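Local coordinates for aerotolerance-related membrane protein (Bacteroides fragilis, PDB 4JDU), which is of uncertain function but carries a calcium-binding von Willebrand factor type A domain in a membrane protein probably related to aerotolerance, at residues Ile13-Ser18 with Glu77-Ser82; Ser18-Ala23 with Ile115-Asn120; Lys40-Met45 with Ile70-Phe75. The protein carries 6 engineered substitutions. All coordinates share one frame; numbering follows the deposited sequence. Where two conformers were deposited one is given.

Contact 1. Residues Ile13-Ser18 with Glu77-Ser82. With CA (calcium ion), chain C.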
# COMPACT_ATOMS: atom_id res chain seq x y z
N ILE A 13 2.74 5.47 -4.58
CA ILE A 13 2.27 4.73 -3.42
C ILE A 13 0.86 4.25 -3.70
O ILE A 13 0.01 5.01 -4.18
CB ILE A 13 2.24 5.62 -2.17
CG1 ILE A 13 3.60 6.26 -1.92
CG2 ILE A 13 1.80 4.81 -0.95
CD1 ILE A 13 4.71 5.26 -1.63
N ALA A 14 0.59 2.98 -3.43
CA ALA A 14 -0.78 2.48 -3.46
C ALA A 14 -1.12 1.96 -2.07
O ALA A 14 -0.63 0.91 -1.66
CB ALA A 14 -0.94 1.37 -4.51
N LEU A 15 -1.94 2.73 -1.35
CA LEU A 15 -2.24 2.43 0.05
C LEU A 15 -3.60 1.78 0.21
O LEU A 15 -4.62 2.36 -0.18
CB LEU A 15 -2.19 3.71 0.89
CG LEU A 15 -2.65 3.61 2.35
CD1 LEU A 15 -1.72 2.73 3.17
CD2 LEU A 15 -2.69 5.00 2.93
N ASP A 16 -3.61 0.59 0.78
CA ASP A 16 -4.83 -0.12 1.16
C ASP A 16 -5.53 0.64 2.30
O ASP A 16 -4.95 0.79 3.38
CB ASP A 16 -4.41 -1.51 1.65
CG ASP A 16 -5.56 -2.49 1.77
OD1 ASP A 16 -6.70 -2.07 2.03
OD2 ASP A 16 -5.30 -3.71 1.62
N ILE A 17 -6.75 1.11 2.07
CA ILE A 17 -7.54 1.73 3.13
C ILE A 17 -8.83 0.95 3.40
O ILE A 17 -9.81 1.48 3.94
CB ILE A 17 -7.82 3.22 2.87
CG1 ILE A 17 -8.68 3.43 1.62
CG2 ILE A 17 -6.50 3.99 2.76
CD1 ILE A 17 -9.25 4.85 1.54
N SER A 18 -8.80 -0.34 3.05
CA SER A 18 -9.93 -1.22 3.30
C SER A 18 -10.10 -1.46 4.79
O SER A 18 -9.20 -1.18 5.59
CB SER A 18 -9.78 -2.55 2.55
OG SER A 18 -8.71 -3.34 3.06
N GLU A 77 -3.26 12.85 6.68
CA GLU A 77 -4.07 13.24 7.83
C GLU A 77 -5.57 13.11 7.58
O GLU A 77 -6.34 12.84 8.51
CB GLU A 77 -3.74 14.68 8.28
CG GLU A 77 -4.97 15.58 8.45
CD GLU A 77 -4.96 16.39 9.73
OE1 GLU A 77 -5.95 16.30 10.50
OE2 GLU A 77 -3.98 17.12 9.98
N SER A 78 -5.97 13.26 6.32
CA SER A 78 -7.39 13.28 6.01
C SER A 78 -7.93 11.96 5.46
O SER A 78 -9.11 11.87 5.11
CB SER A 78 -7.72 14.43 5.06
OG SER A 78 -7.00 14.29 3.86
N ILE A 79 -7.08 10.93 5.43
CA ILE A 79 -7.51 9.61 4.93
C ILE A 79 -8.73 9.12 5.71
O ILE A 79 -8.77 9.18 6.96
CB ILE A 79 -6.37 8.59 4.94
CG1 ILE A 79 -5.39 8.89 3.81
CG2 ILE A 79 -6.91 7.16 4.79
CD1 ILE A 79 -4.14 8.06 3.87
N SER A 80 -9.75 8.67 4.98
CA SER A 80 -11.03 8.29 5.57
C SER A 80 -11.52 6.98 4.98
O SER A 80 -12.12 6.96 3.90
CB SER A 80 -12.08 9.38 5.29
OG SER A 80 -13.33 9.05 5.89
N PRO A 81 -11.27 5.86 5.69
CA PRO A 81 -11.76 4.56 5.22
C PRO A 81 -13.29 4.54 5.14
O PRO A 81 -13.83 3.72 4.41
CB PRO A 81 -11.26 3.60 6.30
CG PRO A 81 -10.08 4.29 6.90
CD PRO A 81 -10.45 5.74 6.91
N SER A 82 -13.97 5.43 5.87
CA SER A 82 -15.43 5.55 5.80
C SER A 82 -15.93 6.05 4.44
O SER A 82 -17.14 6.10 4.21
CB SER A 82 -15.95 6.50 6.90
OG SER A 82 -15.87 5.93 8.20
CA CA C . -8.65 -5.62 3.23
O HOH W 1 -12.46 1.07 4.28
O HOH W 2 -11.07 -5.32 4.25
O HOH W 3 -9.39 -7.90 3.81
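A single water joins the backbones of Ile17 and Pro81: it donates to Ile17 O at 2.7 Å and to Pro81 O at 3.0 Å, bridging two segments that share no direct hydrogen bond. The carbonyl of Ile17 is also met by the proline ring, whose CB lies 3.5 Å from Ile17 O. Beside this polar patch the contact is aliphatic. Ile17 and Ile79 meet through their short branches, CG2 of Ile17 to CG2 of Ile79, 3.8 Å apart. The longer branch of Ile79 ends against Leu15, with Ile79 CD1 3.5 Å from Leu15 CD2; chi1 of 173° swings the leucine CG away from its own backbone N, and the CD2 methyl meets the isoleucine. Asp16, at the end of the strand, accepts through OD1 from both Ser18 N, which closes an Asx turn, and Ser18 OG, 2.6 Å away. That second bond would help hold the hydroxyl that binds calcium, in the DxSxS-type loop of the metal-ion-dependent adhesion site of von Willebrand factor A domains. The contact thus lays the loop after helix 69-77 over the end of central strand 9-16, which runs between strands 49-55 and 109-116, while helix 37-43 packs on Leu15 through Ile38.

Contact 2. Residues Ser18-Ala23 with Ile115-Asn120; sequences SNSMLA and ITDGEN. With CA (calcium ion), chain C.
Ser20 turns its hydroxyl to the Asp117 carboxylate and the calcium ion at once. Its OG donates to the syn lone pair of Asp117 OD2 at 2.6 Å and binds the metal at 2.4 Å; chi1 of 61° sets OG between the backbone N and the carbonyl carbon. Asp117 is therefore second-shell here: its OD1 stays 4.0 Å from the calcium, although the residue has been seen to bind calcium in a structure of this protein. Asp117 OD1 instead accepts from Glu119 N in an Asx turn, 32° out of the carboxylate plane, and Arg30 forms a salt bridge with OD2, so both oxygens are engaged. Selenomethionine Met21 crosses the aspartate at a slant, its bent chain bringing SE to 3.6 Å from Asp117 N, a buried amide with no hydrogen-bond partner. Roughly across the ion from Ser18 OG, a calcium-bound water donates to Glu119 OE2 at 2.8 Å, while Glu119 OE1 accepts from Arg172 N. Thr89 completes the protein ligands of this metal-ion-dependent adhesion site. The contact brings the 3-10 turn 19-22 against the end of strand 109-116, next to strand 9-16, with helix 30-33 packed on Met21 and strand 170-171 on Ser20 and Asp117.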
# COMPACT_ATOMS: atom_id res chain seq x y z
N SER A 18 -8.80 -0.34 3.05
CA SER A 18 -9.93 -1.22 3.30
C SER A 18 -10.10 -1.46 4.79
O SER A 18 -9.20 -1.18 5.59
CB SER A 18 -9.78 -2.55 2.55
OG SER A 18 -8.71 -3.34 3.06
N ASN A 19 -11.25 -2.00 5.16
CA ASN A 19 -11.60 -2.13 6.57
C ASN A 19 -10.61 -2.97 7.38
O ASN A 19 -10.38 -2.68 8.55
CB ASN A 19 -13.03 -2.65 6.72
CG ASN A 19 -13.88 -1.74 7.58
OD1 ASN A 19 -13.92 -1.89 8.80
ND2 ASN A 19 -14.54 -0.78 6.95
N SER A 20 -10.01 -3.99 6.78
CA SER A 20 -9.08 -4.83 7.53
C SER A 20 -7.85 -4.07 8.02
O SER A 20 -7.19 -4.50 8.97
CB SER A 20 -8.66 -6.05 6.71
OG SER A 20 -8.01 -5.65 5.52
N MSE A 21 -7.53 -2.95 7.37
CA MSE A 21 -6.39 -2.14 7.79
C MSE A 21 -6.61 -1.45 9.13
O MSE A 21 -5.67 -0.90 9.72
CB MSE A 21 -6.03 -1.13 6.69
CG MSE A 21 -5.61 -1.81 5.38
SE MSE A 21 -3.82 -2.57 5.50
CE MSE A 21 -2.83 -0.88 5.46
N LEU A 22 -7.83 -1.51 9.65
CA LEU A 22 -8.09 -0.95 10.98
C LEU A 22 -7.74 -1.92 12.12
O LEU A 22 -7.77 -1.55 13.29
CB LEU A 22 -9.53 -0.44 11.10
CG LEU A 22 -9.84 0.74 10.18
CD1 LEU A 22 -11.33 0.99 10.13
CD2 LEU A 22 -9.12 2.00 10.63
N ALA A 23 -7.38 -3.16 11.77
CA ALA A 23 -6.89 -4.10 12.78
C ALA A 23 -5.69 -3.52 13.53
O ALA A 23 -4.87 -2.80 12.95
CB ALA A 23 -6.53 -5.45 12.15
N ILE A 115 1.13 -0.85 -0.20
CA ILE A 115 1.13 -1.00 1.26
C ILE A 115 -0.21 -1.59 1.70
O ILE A 115 -1.26 -0.98 1.54
CB ILE A 115 1.42 0.34 1.96
CG1 ILE A 115 2.66 0.98 1.33
CG2 ILE A 115 1.62 0.14 3.44
CD1 ILE A 115 3.07 2.28 1.94
N THR A 116 -0.17 -2.81 2.23
CA THR A 116 -1.38 -3.60 2.37
C THR A 116 -1.16 -4.74 3.36
O THR A 116 -0.03 -5.09 3.65
CB THR A 116 -1.79 -4.20 0.99
OG1 THR A 116 -3.01 -4.93 1.10
CG2 THR A 116 -0.69 -5.13 0.43
N ASP A 117 -2.25 -5.32 3.85
CA ASP A 117 -2.15 -6.55 4.63
C ASP A 117 -2.27 -7.76 3.71
O ASP A 117 -2.20 -8.92 4.15
CB ASP A 117 -3.19 -6.58 5.76
CG ASP A 117 -4.61 -6.34 5.26
OD1 ASP A 117 -4.91 -6.66 4.09
OD2 ASP A 117 -5.43 -5.85 6.07
N GLY A 118 -2.45 -7.49 2.42
CA GLY A 118 -2.40 -8.52 1.41
C GLY A 118 -3.61 -9.44 1.41
O GLY A 118 -3.66 -10.39 0.63
N GLU A 119 -4.57 -9.17 2.28
CA GLU A 119 -5.82 -9.92 2.28
C GLU A 119 -6.59 -9.61 1.02
O GLU A 119 -7.68 -9.03 1.07
CB GLU A 119 -6.68 -9.55 3.48
CG GLU A 119 -6.27 -10.23 4.75
CD GLU A 119 -7.46 -10.59 5.62
OE1 GLU A 119 -7.35 -11.56 6.40
OE2 GLU A 119 -8.49 -9.90 5.53
N ASN A 120 -6.01 -9.98 -0.12
CA ASN A 120 -6.63 -9.74 -1.42
C ASN A 120 -7.87 -10.61 -1.55
O ASN A 120 -7.89 -11.75 -1.08
CB ASN A 120 -5.65 -10.05 -2.55
CG ASN A 120 -6.11 -9.52 -3.89
OD1 ASN A 120 -6.87 -8.55 -3.96
ND2 ASN A 120 -5.66 -10.15 -4.97
CA CA C . -8.65 -5.62 3.23
O HOH W 2 -11.07 -5.32 4.25
O HOH W 3 -9.39 -7.90 3.81

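Contact 3. Residues Lys40-Met45 with Ile70-Phe75; sequences KLVDGM and ISAKMF
Val42 overlaps the aliphatic stem of Lys73, its CG2 methyl pressed to 3.5 Å from Lys73 CG, a tight fit for two carbons. This is helix-to-helix packing in the Rossmann-like alpha/beta fold of the von Willebrand factor A domain: helix 37-43 and helix 69-77 lie side by side on the sheet, Val42 resting on Val50 of strand 49-55 and Ala72 on Leu63 of strand 59-66. The other valine methyl, CG1, faces the CB of Ala72 at 4.2 Å, so the two branches of one residue touch successive residues of the second helix. Above this apolar layer, toward the surface, Asp43 and Lys73 form a salt bridge. Their side chains meet at about a right angle, the lysine tail passing across the carboxylate, with Lys73 CD 3.3 Å from Asp43 OD1. Bends at chi2 (-140°) and chi3 (-53°) carry the lysine from its contact with the valine over to the aspartate. Lys40 NZ is 6.5 Å from Lys73 NZ, a like charge that the nearby Asp43 carboxylate would be expected to offset in part. Ile70 CD1 adds a marginal touch on Asp43 OD1. With Gly44 the first helix leaves helical geometry, directly after the aspartate. The salt bridge is closed by Lys73 NZ, which donates to the syn lone pair of Asp43 OD2 at 2.7 Å.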
# COMPACT_ATOMS: atom_id res chain seq x y z
N LYS A 40 7.50 8.88 6.62
CA LYS A 40 8.95 8.71 6.70
C LYS A 40 9.54 8.59 5.31
O LYS A 40 10.60 9.18 5.01
CB LYS A 40 9.32 7.47 7.52
CG LYS A 40 8.87 7.52 8.95
CD LYS A 40 9.10 8.91 9.52
CE LYS A 40 8.56 9.04 10.93
NZ LYS A 40 8.80 10.42 11.45
N LEU A 41 8.86 7.83 4.46
CA LEU A 41 9.32 7.57 3.10
C LEU A 41 9.49 8.87 2.31
O LEU A 41 10.53 9.08 1.67
CB LEU A 41 8.34 6.63 2.39
CG LEU A 41 8.67 6.17 0.97
CD1 LEU A 41 10.07 5.60 0.93
CD2 LEU A 41 7.67 5.13 0.53
N VAL A 42 8.49 9.74 2.36
CA VAL A 42 8.57 11.00 1.63
C VAL A 42 9.56 11.98 2.26
O VAL A 42 10.23 12.73 1.53
CB VAL A 42 7.19 11.67 1.44
CG1 VAL A 42 6.23 10.73 0.74
CG2 VAL A 42 6.62 12.14 2.75
N ASP A 43 9.67 11.98 3.59
CA ASP A 43 10.62 12.86 4.28
C ASP A 43 12.06 12.46 3.95
O ASP A 43 12.98 13.26 4.07
CB ASP A 43 10.41 12.86 5.80
CG ASP A 43 9.33 13.84 6.25
OD1 ASP A 43 8.88 14.65 5.42
OD2 ASP A 43 8.96 13.80 7.45
N GLY A 44 12.23 11.21 3.52
CA GLY A 44 13.54 10.72 3.12
C GLY A 44 13.82 10.83 1.63
O GLY A 44 14.80 10.26 1.14
N MSE A 45 12.96 11.55 0.91
CA MSE A 45 13.17 11.79 -0.52
C MSE A 45 13.91 13.10 -0.75
O MSE A 45 13.79 14.04 0.03
CB MSE A 45 11.84 11.82 -1.26
CG MSE A 45 11.16 10.47 -1.38
SE MSE A 45 9.47 10.62 -2.33
CE MSE A 45 9.08 8.72 -2.46
N ILE A 70 5.65 17.51 1.01
CA ILE A 70 4.91 17.92 2.19
C ILE A 70 3.41 17.76 1.94
O ILE A 70 2.67 17.35 2.83
CB ILE A 70 5.26 19.36 2.60
CG1 ILE A 70 6.77 19.48 2.85
CG2 ILE A 70 4.49 19.75 3.84
CD1 ILE A 70 7.30 18.44 3.83
N SER A 71 2.97 18.08 0.73
CA SER A 71 1.57 17.87 0.38
C SER A 71 1.15 16.42 0.58
O SER A 71 0.05 16.14 1.07
CB SER A 71 1.32 18.27 -1.07
OG SER A 71 -0.03 18.00 -1.43
N ALA A 72 2.02 15.49 0.20
CA ALA A 72 1.76 14.07 0.40
C ALA A 72 1.49 13.77 1.87
O ALA A 72 0.53 13.09 2.20
CB ALA A 72 2.92 13.24 -0.12
N LYS A 73 2.34 14.30 2.75
CA LYS A 73 2.16 14.09 4.18
C LYS A 73 0.81 14.61 4.65
O LYS A 73 0.18 14.02 5.52
CB LYS A 73 3.28 14.77 4.99
CG LYS A 73 4.67 14.33 4.60
CD LYS A 73 5.60 14.14 5.80
CE LYS A 73 5.64 15.36 6.70
NZ LYS A 73 6.77 15.31 7.68
N MSE A 74 0.37 15.72 4.06
CA MSE A 74 -0.90 16.33 4.44
C MSE A 74 -2.12 15.49 4.05
O MSE A 74 -3.09 15.40 4.81
CB MSE A 74 -0.98 17.75 3.88
CG MSE A 74 0.12 18.67 4.43
SE MSE A 74 -0.03 18.92 6.36
CE MSE A 74 1.23 17.58 7.00
N PHE A 75 -2.06 14.85 2.88
CA PHE A 75 -3.12 13.94 2.47
C PHE A 75 -3.30 12.78 3.47
O PHE A 75 -4.42 12.32 3.70
CB PHE A 75 -2.83 13.38 1.07
CG PHE A 75 -3.34 14.25 -0.06
CD1 PHE A 75 -2.66 15.41 -0.43
CD2 PHE A 75 -4.48 13.89 -0.75
CE1 PHE A 75 -3.13 16.20 -1.47
CE2 PHE A 75 -4.95 14.68 -1.79
CZ PHE A 75 -4.28 15.83 -2.15

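From the N terminus, strand 9-16 opens contact 1, which closes only when the chain returns at 77-82. The calcium loop that follows opens contact 2, closed much later at 115-120, so contacts 1 and 2 cross along the chain and share Ser18. Contact 3 closes a shorter loop, from 40-45 to 70-75, around strands 49-55 and 59-66, and nests inside both. In space contacts 1 and 2 adjoin at the metal end of neighbouring strands, where Asp16 OD2 bonds to Thr116 OG1. Contact 3 ties two helices over the sheet, its centre about 21 Å from that of contact 2; Ile13 and Leu41 link it to contact 1.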